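Local coordinates for EAL domain protein (Vibrio cholerae serotype O1, PDB 6IJ2) that breaks down the cyclic dinucleotides c-di-GMP and cGAMP, acting as a phosphodiesterase of the EAL family, at residues 126-131 with 156-161; 175-180 with 209-214. The protein carries 1 engineered substitution. One frame throughout, in Å; residues are numbered along the deposited sequence.

Contact 1. Residues 126-131 with 156-161; sequences MFEFTE and AIDDFG. With CA (calcium ion), chain I; CA (calcium ion), chain L; CA (calcium ion), chain J; CA (calcium ion), chain K.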
ATOM      1  N   MET A 126      -4.445   0.933  23.086  1.00 28.31           N
ATOM      2  CA  MET A 126      -3.761   0.944  21.790  1.00 27.47           C
ATOM      3  C   MET A 126      -4.716   1.494  20.750  1.00 34.14           C
ATOM      4  O   MET A 126      -5.881   1.098  20.712  1.00 35.52           O
ATOM      5  CB  MET A 126      -3.292  -0.443  21.370  1.00 25.98           C
ATOM      6  CG  MET A 126      -2.584  -0.450  20.008  1.00 30.46           C
ATOM      7  SD  MET A 126      -1.586  -1.907  19.661  1.00 32.88           S
ATOM      8  CE  MET A 126      -2.825  -3.161  19.352  1.00 30.94           C
ATOM      9  N   PHE A 127      -4.232   2.415  19.921  1.00 29.42           N
ATOM     10  CA  PHE A 127      -5.039   2.966  18.840  1.00 29.43           C
ATOM     11  C   PHE A 127      -4.563   2.391  17.519  1.00 30.51           C
ATOM     12  O   PHE A 127      -3.365   2.414  17.224  1.00 29.10           O
ATOM     13  CB  PHE A 127      -4.977   4.494  18.826  1.00 34.64           C
ATOM     14  CG  PHE A 127      -5.890   5.129  19.838  1.00 34.20           C
ATOM     15  CD1 PHE A 127      -7.249   5.224  19.583  1.00 36.56           C
ATOM     16  CD2 PHE A 127      -5.406   5.593  21.055  1.00 33.62           C
ATOM     17  CE1 PHE A 127      -8.100   5.779  20.517  1.00 38.80           C
ATOM     18  CE2 PHE A 127      -6.256   6.161  21.985  1.00 36.55           C
ATOM     19  CZ  PHE A 127      -7.596   6.246  21.726  1.00 35.14           C
ATOM     20  N   GLU A 128      -5.501   1.869  16.734  1.00 27.61           N
ATOM     21  CA  GLU A 128      -5.203   1.305  15.420  1.00 26.78           C
ATOM     22  C   GLU A 128      -5.517   2.330  14.343  1.00 28.56           C
ATOM     23  O   GLU A 128      -6.628   2.871  14.296  1.00 35.52           O
ATOM     24  CB  GLU A 128      -6.003   0.024  15.180  1.00 30.98           C
ATOM     25  CG  GLU A 128      -5.854  -0.966  16.318  1.00 28.75           C
ATOM     26  CD  GLU A 128      -6.515  -2.292  16.037  1.00 30.07           C
ATOM     27  OE1 GLU A 128      -6.401  -3.189  16.893  1.00 29.38           O
ATOM     28  OE2 GLU A 128      -7.140  -2.442  14.961  1.00 29.68           O
ATOM     29  N   PHE A 129      -4.544   2.577  13.472  1.00 30.37           N
ATOM     30  CA  PHE A 129      -4.597   3.687  12.530  1.00 32.95           C
ATOM     31  C   PHE A 129      -4.852   3.156  11.124  1.00 34.97           C
ATOM     32  O   PHE A 129      -4.106   2.300  10.633  1.00 34.59           O
ATOM     33  CB  PHE A 129      -3.301   4.500  12.581  1.00 29.39           C
ATOM     34  CG  PHE A 129      -3.201   5.401  13.785  1.00 34.74           C
ATOM     35  CD1 PHE A 129      -2.729   4.909  14.990  1.00 35.00           C
ATOM     36  CD2 PHE A 129      -3.565   6.735  13.706  1.00 40.77           C
ATOM     37  CE1 PHE A 129      -2.631   5.723  16.108  1.00 36.55           C
ATOM     38  CE2 PHE A 129      -3.474   7.561  14.820  1.00 45.40           C
ATOM     39  CZ  PHE A 129      -3.006   7.053  16.025  1.00 41.60           C
ATOM     40  N   THR A 130      -5.920   3.652  10.506  1.00 35.97           N
ATOM     41  CA  THR A 130      -6.246   3.422   9.108  1.00 37.57           C
ATOM     42  C   THR A 130      -6.296   4.768   8.402  1.00 43.91           C
ATOM     43  O   THR A 130      -6.850   5.737   8.933  1.00 43.10           O
ATOM     44  CB  THR A 130      -7.604   2.715   8.941  1.00 46.11           C
ATOM     45  OG1 THR A 130      -7.602   1.462   9.637  1.00 39.26           O
ATOM     46  CG2 THR A 130      -7.891   2.461   7.464  1.00 46.37           C
ATOM     47  N   GLU A 131      -5.715   4.823   7.210  1.00 45.88           N
ATOM     48  CA  GLU A 131      -5.709   6.050   6.425  1.00 42.67           C
ATOM     49  C   GLU A 131      -7.089   6.327   5.836  1.00 41.45           C
ATOM     50  O   GLU A 131      -7.839   5.408   5.497  1.00 43.98           O
ATOM     51  CB  GLU A 131      -4.674   5.947   5.307  1.00 46.22           C
ATOM     52  CG  GLU A 131      -3.312   5.430   5.758  1.00 43.85           C
ATOM     53  CD  GLU A 131      -3.168   3.913   5.622  1.00 51.29           C
ATOM     54  OE1 GLU A 131      -4.070   3.180   6.082  1.00 45.75           O
ATOM     55  OE2 GLU A 131      -2.152   3.454   5.047  1.00 46.49           O
ATOM     56  N   ALA A 156      -0.743   1.253  16.525  1.00 27.93           N
ATOM     57  CA  ALA A 156      -0.641   0.196  15.527  1.00 29.91           C
ATOM     58  C   ALA A 156      -1.057   0.709  14.161  1.00 26.46           C
ATOM     59  O   ALA A 156      -1.999   1.502  14.051  1.00 25.71           O
ATOM     60  CB  ALA A 156      -1.522  -1.012  15.876  1.00 31.39           C
ATOM     61  N   ILE A 157      -0.373   0.226  13.124  1.00 24.96           N
ATOM     62  CA  ILE A 157      -0.884   0.327  11.756  1.00 26.42           C
ATOM     63  C   ILE A 157      -1.867  -0.821  11.548  1.00 23.71           C
ATOM     64  O   ILE A 157      -1.519  -1.988  11.727  1.00 25.87           O
ATOM     65  CB  ILE A 157       0.259   0.286  10.730  1.00 28.49           C
ATOM     66  CG1 ILE A 157       1.130   1.535  10.894  1.00 31.47           C
ATOM     67  CG2 ILE A 157      -0.288   0.192   9.312  1.00 25.83           C
ATOM     68  CD1 ILE A 157       2.307   1.570   9.987  1.00 45.60           C
ATOM     69  N   ASP A 158      -3.109  -0.487  11.210  1.00 25.86           N
ATOM     70  CA  ASP A 158      -4.187  -1.476  11.195  1.00 27.06           C
ATOM     71  C   ASP A 158      -4.149  -2.361   9.947  1.00 28.98           C
ATOM     72  O   ASP A 158      -4.367  -3.578  10.021  1.00 33.60           O
ATOM     73  CB  ASP A 158      -5.520  -0.730  11.297  1.00 31.21           C
ATOM     74  CG  ASP A 158      -6.697  -1.620  11.682  1.00 30.76           C
ATOM     75  OD1 ASP A 158      -6.564  -2.856  11.760  1.00 28.38           O
ATOM     76  OD2 ASP A 158      -7.769  -1.048  11.943  1.00 33.08           O
ATOM     77  N   ASP A 159      -3.878  -1.792   8.790  1.00 26.83           N
ATOM     78  CA  ASP A 159      -4.228  -2.523   7.588  1.00 25.31           C
ATOM     79  C   ASP A 159      -3.016  -2.684   6.705  1.00 27.83           C
ATOM     80  O   ASP A 159      -3.048  -2.339   5.530  1.00 29.08           O
ATOM     81  CB  ASP A 159      -5.357  -1.817   6.830  1.00 30.13           C
ATOM     82  CG  ASP A 159      -6.621  -1.615   7.680  1.00 42.33           C
ATOM     83  OD1 ASP A 159      -6.779  -2.275   8.733  1.00 40.30           O
ATOM     84  OD2 ASP A 159      -7.476  -0.793   7.274  1.00 47.50           O
ATOM     85  N   PHE A 160      -1.922  -3.212   7.249  1.00 24.97           N
ATOM     86  CA  PHE A 160      -0.752  -3.457   6.414  1.00 25.86           C
ATOM     87  C   PHE A 160      -1.028  -4.575   5.416  1.00 26.42           C
ATOM     88  O   PHE A 160      -1.405  -5.687   5.788  1.00 28.85           O
ATOM     89  CB  PHE A 160       0.450  -3.825   7.264  1.00 26.61           C
ATOM     90  CG  PHE A 160       1.727  -3.909   6.483  1.00 25.46           C
ATOM     91  CD1 PHE A 160       2.510  -2.786   6.301  1.00 29.54           C
ATOM     92  CD2 PHE A 160       2.134  -5.107   5.938  1.00 30.11           C
ATOM     93  CE1 PHE A 160       3.694  -2.864   5.601  1.00 29.14           C
ATOM     94  CE2 PHE A 160       3.317  -5.195   5.214  1.00 28.83           C
ATOM     95  CZ  PHE A 160       4.091  -4.073   5.054  1.00 29.55           C
ATOM     96  N   GLY A 161      -0.793  -4.297   4.149  1.00 26.75           N
ATOM     97  CA  GLY A 161      -1.026  -5.280   3.117  1.00 28.33           C
ATOM     98  C   GLY A 161      -2.371  -5.196   2.438  1.00 32.92           C
ATOM     99  O   GLY A 161      -2.689  -6.075   1.623  1.00 33.02           O
TER
HETATM  100 CA    CA I 601      -6.614  -4.379   9.987  1.00 29.69          CA
HETATM  101 CA    CA L 604      -9.132  -0.799   9.107  1.00 84.33          CA
HETATM  102 CA    CA J 602      -8.737  -2.755  13.372  1.00 26.47          CA
HETATM  103 CA    CA K 603      -2.817  -0.408   4.072  1.00 57.13          CA
HETATM  104  O   HOH W   1      -8.473   1.611  12.123  1.00 36.80           O
HETATM  105  O   HOH W   2      -3.434   1.203   8.088  1.00 33.50           O
HETATM  106  O   HOH W   3      -4.792   1.091   4.469  1.00 33.93           O
HETATM  107  O   HOH W   4      -1.642   0.789   5.765  1.00 34.49           O
HETATM  108  O   HOH W   5      -6.837  -4.726   7.691  1.00 27.81           O
HETATM  109  O   HOH W   6      -8.335  -5.036  13.262  1.00 27.32           O
HETATM  110  O   HOH W   7     -11.144   0.467   9.354  1.00 69.41           O

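Contact 2. Residues 175-180 with 209-214; sequences TNIVKV and NIQPLA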
ATOM      1  N   THR A 175       5.024   2.536  14.347  1.00 32.22           N
ATOM      2  CA  THR A 175       4.139   2.256  15.465  1.00 29.83           C
ATOM      3  C   THR A 175       4.714   1.132  16.317  1.00 26.28           C
ATOM      4  O   THR A 175       5.713   0.498  15.964  1.00 30.88           O
ATOM      5  CB  THR A 175       2.763   1.873  14.933  1.00 29.25           C
ATOM      6  OG1 THR A 175       2.943   0.937  13.859  1.00 29.11           O
ATOM      7  CG2 THR A 175       2.066   3.108  14.369  1.00 34.41           C
ATOM      8  N   ASN A 176       4.075   0.898  17.472  1.00 26.07           N
ATOM      9  CA  ASN A 176       4.449  -0.244  18.302  1.00 27.33           C
ATOM     10  C   ASN A 176       4.179  -1.559  17.590  1.00 28.81           C
ATOM     11  O   ASN A 176       4.995  -2.490  17.644  1.00 30.61           O
ATOM     12  CB  ASN A 176       3.669  -0.209  19.613  1.00 32.45           C
ATOM     13  CG  ASN A 176       3.931   1.044  20.391  1.00 36.56           C
ATOM     14  OD1 ASN A 176       3.082   1.933  20.474  1.00 36.43           O
ATOM     15  ND2 ASN A 176       5.132   1.144  20.935  1.00 38.19           N
ATOM     16  N   ILE A 177       3.019  -1.662  16.960  1.00 24.13           N
ATOM     17  CA  ILE A 177       2.541  -2.881  16.329  1.00 25.67           C
ATOM     18  C   ILE A 177       2.153  -2.575  14.884  1.00 24.24           C
ATOM     19  O   ILE A 177       1.702  -1.471  14.561  1.00 28.67           O
ATOM     20  CB  ILE A 177       1.355  -3.464  17.139  1.00 25.60           C
ATOM     21  CG1 ILE A 177       1.908  -4.176  18.389  1.00 26.74           C
ATOM     22  CG2 ILE A 177       0.505  -4.404  16.310  1.00 22.92           C
ATOM     23  CD1 ILE A 177       0.868  -4.623  19.383  1.00 33.70           C
ATOM     24  N   VAL A 178       2.369  -3.542  13.998  1.00 22.37           N
ATOM     25  CA  VAL A 178       1.806  -3.500  12.648  1.00 24.27           C
ATOM     26  C   VAL A 178       0.903  -4.713  12.510  1.00 25.07           C
ATOM     27  O   VAL A 178       1.354  -5.850  12.708  1.00 26.27           O
ATOM     28  CB  VAL A 178       2.888  -3.464  11.556  1.00 25.68           C
ATOM     29  CG1 VAL A 178       2.264  -3.713  10.179  1.00 22.87           C
ATOM     30  CG2 VAL A 178       3.510  -2.097  11.501  1.00 33.56           C
ATOM     31  N   LYS A 179      -0.384  -4.471  12.244  1.00 23.22           N
ATOM     32  CA  LYS A 179      -1.349  -5.545  12.029  1.00 22.52           C
ATOM     33  C   LYS A 179      -1.351  -5.915  10.557  1.00 24.57           C
ATOM     34  O   LYS A 179      -1.488  -5.040   9.700  1.00 24.73           O
ATOM     35  CB  LYS A 179      -2.754  -5.121  12.472  1.00 23.99           C
ATOM     36  CG  LYS A 179      -2.778  -4.798  13.956  1.00 26.57           C
ATOM     37  CD  LYS A 179      -3.886  -5.547  14.711  1.00 37.60           C
ATOM     38  CE  LYS A 179      -5.185  -4.910  14.555  1.00 34.75           C
ATOM     39  NZ  LYS A 179      -6.287  -5.558  15.361  1.00 26.85           N
ATOM     40  N   VAL A 180      -1.191  -7.202  10.261  1.00 22.16           N
ATOM     41  CA  VAL A 180      -1.079  -7.660   8.874  1.00 23.14           C
ATOM     42  C   VAL A 180      -2.445  -8.131   8.412  1.00 23.32           C
ATOM     43  O   VAL A 180      -3.036  -9.039   9.014  1.00 24.60           O
ATOM     44  CB  VAL A 180      -0.028  -8.768   8.726  1.00 23.02           C
ATOM     45  CG1 VAL A 180       0.025  -9.236   7.257  1.00 25.95           C
ATOM     46  CG2 VAL A 180       1.328  -8.250   9.159  1.00 28.74           C
ATOM     47  N   ASN A 209      12.075  -2.399  14.683  1.00 30.25           N
ATOM     48  CA  ASN A 209      11.614  -2.673  16.055  1.00 30.70           C
ATOM     49  C   ASN A 209      10.094  -2.546  16.181  1.00 37.89           C
ATOM     50  O   ASN A 209       9.572  -1.918  17.110  1.00 36.76           O
ATOM     51  CB  ASN A 209      12.331  -1.789  17.076  1.00 45.43           C
ATOM     52  CG  ASN A 209      12.263  -2.365  18.499  1.00 58.97           C
ATOM     53  OD1 ASN A 209      11.969  -3.551  18.695  1.00 51.59           O
ATOM     54  ND2 ASN A 209      12.538  -1.524  19.492  1.00 66.64           N
ATOM     55  N   ILE A 210       9.376  -3.185  15.249  1.00 31.37           N
ATOM     56  CA  ILE A 210       7.912  -3.216  15.239  1.00 23.81           C
ATOM     57  C   ILE A 210       7.432  -4.637  15.500  1.00 31.84           C
ATOM     58  O   ILE A 210       7.959  -5.596  14.930  1.00 30.08           O
ATOM     59  CB  ILE A 210       7.332  -2.715  13.902  1.00 31.06           C
ATOM     60  CG1 ILE A 210       7.628  -1.236  13.695  1.00 34.57           C
ATOM     61  CG2 ILE A 210       5.835  -2.949  13.873  1.00 34.94           C
ATOM     62  CD1 ILE A 210       7.263  -0.765  12.300  1.00 30.85           C
ATOM     63  N   GLN A 211       6.416  -4.773  16.357  1.00 26.39           N
ATOM     64  CA  GLN A 211       5.871  -6.086  16.667  1.00 27.19           C
ATOM     65  C   GLN A 211       4.762  -6.453  15.689  1.00 26.15           C
ATOM     66  O   GLN A 211       3.784  -5.693  15.556  1.00 24.32           O
ATOM     67  CB  GLN A 211       5.348  -6.109  18.100  1.00 26.06           C
ATOM     68  CG  GLN A 211       4.823  -7.442  18.547  1.00 35.49           C
ATOM     69  CD  GLN A 211       4.689  -7.510  20.070  1.00 42.97           C
ATOM     70  OE1 GLN A 211       4.455  -6.496  20.730  1.00 41.59           O
ATOM     71  NE2 GLN A 211       4.847  -8.702  20.623  1.00 42.52           N
ATOM     72  N   PRO A 212       4.853  -7.594  15.005  1.00 28.13           N
ATOM     73  CA  PRO A 212       3.809  -7.974  14.061  1.00 26.86           C
ATOM     74  C   PRO A 212       2.639  -8.636  14.753  1.00 24.44           C
ATOM     75  O   PRO A 212       2.769  -9.229  15.828  1.00 27.19           O
ATOM     76  CB  PRO A 212       4.518  -8.968  13.132  1.00 28.55           C
ATOM     77  CG  PRO A 212       5.499  -9.631  14.043  1.00 26.94           C
ATOM     78  CD  PRO A 212       5.969  -8.560  15.000  1.00 28.68           C
ATOM     79  N   LEU A 213       1.482  -8.520  14.106  1.00 21.80           N
ATOM     80  CA  LEU A 213       0.246  -9.137  14.565  1.00 26.41           C
ATOM     81  C   LEU A 213      -0.514  -9.616  13.338  1.00 25.62           C
ATOM     82  O   LEU A 213      -0.883  -8.803  12.490  1.00 27.29           O
ATOM     83  CB  LEU A 213      -0.595  -8.134  15.357  1.00 26.27           C
ATOM     84  CG  LEU A 213      -1.809  -8.590  16.170  1.00 26.62           C
ATOM     85  CD1 LEU A 213      -2.203  -7.482  17.137  1.00 27.23           C
ATOM     86  CD2 LEU A 213      -2.977  -8.910  15.238  1.00 24.01           C
ATOM     87  N   ALA A 214      -0.807 -10.909  13.266  1.00 24.47           N
ATOM     88  CA  ALA A 214      -1.493 -11.457  12.104  1.00 25.69           C
ATOM     89  C   ALA A 214      -3.002 -11.421  12.318  1.00 24.19           C
ATOM     90  O   ALA A 214      -3.508 -12.020  13.278  1.00 25.98           O
ATOM     91  CB  ALA A 214      -1.016 -12.886  11.827  1.00 26.17           C
TER
HETATM   92  O   HOH W   8       8.220   0.970  17.153  1.00 47.73           O
HETATM   93  O   HOH W   9       7.232  -2.732  19.433  1.00 44.87           O
HETATM   94  O   HOH W  10       4.637  -3.608  20.932  1.00 55.59           O

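Contact 1. Residues 126-131 with 156-161
E128, on strand 125-129, and D158, at the corner after A156 and I157, bind one calcium ion, that of chain J: E128 OE2 binds it at 2.3 Å, and D158 clasps it with both carboxylate oxygens. The two carboxylates are turned 77° against each other, each meeting the metal from its own direction. E128 gets there with CG opposite the carbonyl carbon (chi1 -51°) and the rest of its chain extended, while its OE1 is held by S93 and K179. D158 swings CG away from its backbone N (chi1 -164°), and OD1 then bridges two metals, lying 2.3 Å from the calcium ion of chain I, which its carbonyl O also binds. D159 OD1 joins that second ion and, with OD2, grips the ion of chain L, where T130 OG1 is a longer ligand at 2.8 Å. A threonine suits this place because its hydroxyl can serve the metal and a water that also reaches D158 OD2.

Backbone bonds hold the two strands in parallel register. F129 N donates to A156 O at 2.8 Å, and D158 N to F129 O at 3.0 Å. The same A156 O lies in the plane of the F129 ring, at its edge, 3.6 Å from F129 CD1; the ring packs on helix 139-151. Small A156 lets M126 SD settle against its CB at 3.9 Å. A second water gives protons to F129 O and E131 OE1 and accepts from D159 N, tying the three together.

D158-G161 is the DDFG sequence of EAL domains. E45, N95 and E215 complete the cluster, and phosphates of the bound RNA are ligands to the ions of chains J and L, and probably to that of chain I. So many carboxylates can converge because the shared cations probably offset their repulsion and may leave some positive charge facing the phosphates.

Contact 2. Residues 175-180 with 209-214
Two neighbouring parallel strands of the EAL barrel pair here, I177-V180 beside Q211-A214, with I177 opposite Q211 and K179 opposite L213. Q211 N donates to N176 O, V178 N to Q211 O, L213 N to V178 O, and V180 N to L213 O at 2.8 Å. Since Q211 and L213 supply the N-H groups on this side, P212 can sit between them without breaking the pairing, and its CA still makes a CA-H...O contact to V178 O.

On one face L213 is the central residue. Its CB lies 4.0 Å from I177 CG2, and both of its methyls rest against the aliphatic chain of K179 from the same side, CD1 and CD2 each 3.5 Å from K179 CD. The lysine bends at chi2 and chi3 as it runs alongside the leucine; its NZ goes on to E128 and Q235, so a long chain with an apolar middle and a charged end fits the place.

In this TIM-barrel-like fold the opposite face meets a helix: V178, V180 and P212 pack on helix 192-207, which leads into strand 211-214. Here V178 CG2 presses on I210 CG2 at 3.4 Å, tighter than usual; V178 chi1 of 168° sets that methyl opposite the carbonyl carbon. I210 CG1 also reaches T175 O, at 3.4 Å.

N209 takes positive phi in a Schellman motif at the end of that helix, and one water joins its O to T175 O. T175 OG1 meanwhile donates to I177 O at 2.8 Å from above the carbonyl plane, and N176 OD1 accepts from T155 N.

From the N terminus, the chain runs along strand 125-129, through helix 139-151 and into strand 154-160, where contact 1 closes a loop of 24 residues. It then passes helix 166-170 to strand 177-180, goes on through helices 182-185 and 192-207, and returns as strand 211-214, where contact 2 closes a second loop of 28 residues. The loops follow in series and neither nest nor cross. Strands 154-160 and 177-180 are neighbours in the same sheet, so the contacts adjoin: I157 O lies 2.8 Å from K179 N, a probable hydrogen bond, and F160 CB packs on V178 CG1. Together they line up four successive parallel strands of the barrel.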